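Putative poly(3-hydroxybutyrate) depolymerase LpqC (Bordetella parapertussis 12822, PDB 3D0K) is a putative hydrolase of the alpha/beta type that probably cleaves ester bonds, as in the depolymerases that break down poly(3-hydroxybutyrate). Local coordinates at residues Phe145-Gly150 and Thr170-Gly175. Numbering follows the deposited sequence.
Sequences FGHSAG and TAANPG. With SO4 (sulfate ion), chain E; SO4 (sulfate ion), chain G.
Two neighbouring parallel strands of the central sheet, joined through helix 149-160 as a beta-alpha-beta unit, meet here at their C-terminal ends, Phe145-His147 alongside Thr170-Ala172. Gly146 N donates to Thr170 O at 3.2 Å, and Gly146 O accepts from Ala172 N at 2.8 Å. The last bond runs past the strand end, where Ser148 N reaches Ala172 O at 2.9 Å; the same oxygen receives a CA-H...O contact from His147. Ser148 lies in a G-x-S-x-G sequence and has a positive phi, consistent with the nucleophile elbow of alpha/beta-hydrolases, the fold to which the strand order also points, and it probably forms a catalytic triad with His271 and Asp216. Glycine suits position 146 because a beta carbon there would collide with Gly150 O as the helix folds back over the strand.

Phe145, His147 and Ala172 face the same side of the sheet. Phe145 has CG anti to the backbone N (chi1 168°), and its ring brings CE1 to 3.7 Å from Ala172 CB, so that the alanine methyl packs against the ring, whose other neighbours include helix 273-286 and Trp74. His147 and Asn173 run side by side, ring and amide planes 69° apart, with Asn173 ND2 at the imidazole edge, 3.1 Å from His147 CE1. Asn173 CG is anti to the carbonyl carbon, which sets the amide alongside that ring, and its OD1 accepts a hydrogen bond from Gly213 N on the adjoining strand.

Beyond the strand ends, two sulfates, probably picked up from the crystallisation solution, lie next to the probable nucleophile, Ser148. The sulfate of chain E receives a weak bond from Gly175 N; that of chain G lies at the His147 ring edge.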
ATOM      1  N   PHE A 145       2.033  -1.102  -3.865  1.00 16.90           N
ATOM      2  CA  PHE A 145       1.670   0.308  -4.126  1.00 17.66           C
ATOM      3  C   PHE A 145       0.351   0.623  -3.442  1.00 16.72           C
ATOM      4  O   PHE A 145      -0.560  -0.213  -3.427  1.00 16.67           O
ATOM      5  CB  PHE A 145       1.515   0.518  -5.619  1.00 18.59           C
ATOM      6  CG  PHE A 145       0.873   1.852  -5.985  1.00 18.82           C
ATOM      7  CD1 PHE A 145       1.638   3.016  -6.056  1.00 21.28           C
ATOM      8  CD2 PHE A 145      -0.480   1.921  -6.234  1.00 21.86           C
ATOM      9  CE1 PHE A 145       1.072   4.214  -6.423  1.00 21.69           C
ATOM     10  CE2 PHE A 145      -1.080   3.112  -6.581  1.00 22.92           C
ATOM     11  CZ  PHE A 145      -0.299   4.278  -6.688  1.00 21.62           C
ATOM     12  N   GLY A 146       0.194   1.835  -2.881  1.00 15.70           N
ATOM     13  CA  GLY A 146      -1.076   2.199  -2.316  1.00 14.65           C
ATOM     14  C   GLY A 146      -1.240   3.697  -2.571  1.00 17.06           C
ATOM     15  O   GLY A 146      -0.241   4.419  -2.516  1.00 17.71           O
ATOM     16  N   HIS A 147      -2.451   4.139  -2.883  1.00 15.74           N
ATOM     17  CA  HIS A 147      -2.709   5.571  -3.024  1.00 17.48           C
ATOM     18  C   HIS A 147      -3.728   6.039  -1.984  1.00 17.27           C
ATOM     19  O   HIS A 147      -4.754   5.363  -1.753  1.00 17.14           O
ATOM     20  CB  HIS A 147      -3.217   5.860  -4.453  1.00 17.59           C
ATOM     21  CG  HIS A 147      -3.550   7.321  -4.703  1.00 16.71           C
ATOM     22  ND1 HIS A 147      -2.594   8.299  -4.927  1.00 22.98           N
ATOM     23  CD2 HIS A 147      -4.739   7.943  -4.798  1.00 16.47           C
ATOM     24  CE1 HIS A 147      -3.194   9.473  -5.138  1.00 14.94           C
ATOM     25  NE2 HIS A 147      -4.494   9.283  -5.009  1.00 20.85           N
ATOM     26  N   SER A 148      -3.511   7.246  -1.430  1.00 19.22           N
ATOM     27  CA  SER A 148      -4.485   7.842  -0.524  1.00 20.34           C
ATOM     28  C   SER A 148      -4.716   6.969   0.702  1.00 20.04           C
ATOM     29  O   SER A 148      -3.733   6.673   1.389  1.00 19.19           O
ATOM     30  CB  SER A 148      -5.785   8.255  -1.216  1.00 22.82           C
ATOM     31  OG  SER A 148      -6.263   9.470  -0.577  1.00 28.55           O
ATOM     32  N   ALA A 149      -5.957   6.546   1.002  1.00 18.08           N
ATOM     33  CA  ALA A 149      -6.167   5.602   2.133  1.00 17.35           C
ATOM     34  C   ALA A 149      -5.301   4.356   1.998  1.00 17.93           C
ATOM     35  O   ALA A 149      -4.892   3.757   3.003  1.00 16.53           O
ATOM     36  CB  ALA A 149      -7.664   5.174   2.295  1.00 16.79           C
ATOM     37  N   GLY A 150      -5.044   3.951   0.754  1.00 17.96           N
ATOM     38  CA  GLY A 150      -4.249   2.765   0.525  1.00 16.04           C
ATOM     39  C   GLY A 150      -2.758   3.115   0.734  1.00 17.30           C
ATOM     40  O   GLY A 150      -1.989   2.253   1.031  1.00 16.84           O
ATOM     41  N   THR A 170       5.889   1.544  -2.362  1.00 16.36           N
ATOM     42  CA  THR A 170       5.591   2.956  -2.576  1.00 18.03           C
ATOM     43  C   THR A 170       4.245   3.341  -1.954  1.00 18.38           C
ATOM     44  O   THR A 170       3.208   2.730  -2.244  1.00 17.21           O
ATOM     45  CB  THR A 170       5.560   3.257  -4.053  1.00 18.20           C
ATOM     46  OG1 THR A 170       6.863   3.059  -4.587  1.00 17.43           O
ATOM     47  CG2 THR A 170       5.107   4.732  -4.294  1.00 17.69           C
ATOM     48  N   ALA A 171       4.258   4.405  -1.131  1.00 17.28           N
ATOM     49  CA  ALA A 171       3.029   4.925  -0.601  1.00 19.50           C
ATOM     50  C   ALA A 171       2.805   6.281  -1.258  1.00 19.45           C
ATOM     51  O   ALA A 171       3.660   7.158  -1.196  1.00 19.00           O
ATOM     52  CB  ALA A 171       3.109   5.077   0.932  1.00 19.55           C
ATOM     53  N   ALA A 172       1.687   6.427  -1.950  1.00 18.15           N
ATOM     54  CA  ALA A 172       1.494   7.582  -2.777  1.00 17.56           C
ATOM     55  C   ALA A 172       0.390   8.493  -2.189  1.00 17.22           C
ATOM     56  O   ALA A 172      -0.722   8.022  -1.929  1.00 16.45           O
ATOM     57  CB  ALA A 172       1.132   7.125  -4.209  1.00 17.26           C
ATOM     58  N   ASN A 173       0.656   9.782  -2.024  1.00 18.00           N
ATOM     59  CA  ASN A 173      -0.378  10.715  -1.463  1.00 17.66           C
ATOM     60  C   ASN A 173      -1.188  10.177  -0.264  1.00 17.36           C
ATOM     61  O   ASN A 173      -2.405  10.291  -0.271  1.00 18.03           O
ATOM     62  CB  ASN A 173      -1.395  11.218  -2.552  1.00 17.87           C
ATOM     63  CG  ASN A 173      -0.716  11.996  -3.680  1.00 19.76           C
ATOM     64  OD1 ASN A 173       0.353  12.577  -3.476  1.00 16.34           O
ATOM     65  ND2 ASN A 173      -1.298  11.933  -4.910  1.00 21.15           N
ATOM     66  N   PRO A 174      -0.546   9.561   0.756  1.00 17.72           N
ATOM     67  CA  PRO A 174      -1.365   9.263   1.944  1.00 17.98           C
ATOM     68  C   PRO A 174      -2.003  10.538   2.521  1.00 17.45           C
ATOM     69  O   PRO A 174      -1.329  11.581   2.549  1.00 16.82           O
ATOM     70  CB  PRO A 174      -0.334   8.717   2.970  1.00 18.79           C
ATOM     71  CG  PRO A 174       0.788   8.154   2.091  1.00 18.32           C
ATOM     72  CD  PRO A 174       0.869   9.138   0.935  1.00 19.61           C
ATOM     73  N   GLY A 175      -3.245  10.431   3.040  1.00 16.35           N
ATOM     74  CA  GLY A 175      -3.925  11.594   3.646  1.00 17.36           C
ATOM     75  C   GLY A 175      -3.228  12.050   4.937  1.00 17.74           C
ATOM     76  O   GLY A 175      -3.206  13.234   5.226  1.00 18.85           O
TER
HETATM   77  S   SO4 E 304      -6.963   9.947   2.347  1.00 31.61           S
HETATM   78  O1  SO4 E 304      -5.740   9.154   2.490  1.00 29.14           O
HETATM   79  O2  SO4 E 304      -7.575  10.011   3.683  1.00 34.35           O
HETATM   80  O3  SO4 E 304      -6.774  11.296   1.896  1.00 34.06           O
HETATM   81  O4  SO4 E 304      -7.987   9.272   1.577  1.00 36.43           O
HETATM   82  S   SO4 G 306      -8.633   8.226  -4.036  1.00 42.56           S
HETATM   83  O1  SO4 G 306      -7.548   8.952  -4.666  1.00 45.38           O
HETATM   84  O2  SO4 G 306      -8.848   8.749  -2.700  1.00 42.81           O
HETATM   85  O3  SO4 G 306      -9.849   8.359  -4.823  1.00 45.43           O
HETATM   86  O4  SO4 G 306      -8.268   6.806  -3.995  1.00 46.01           O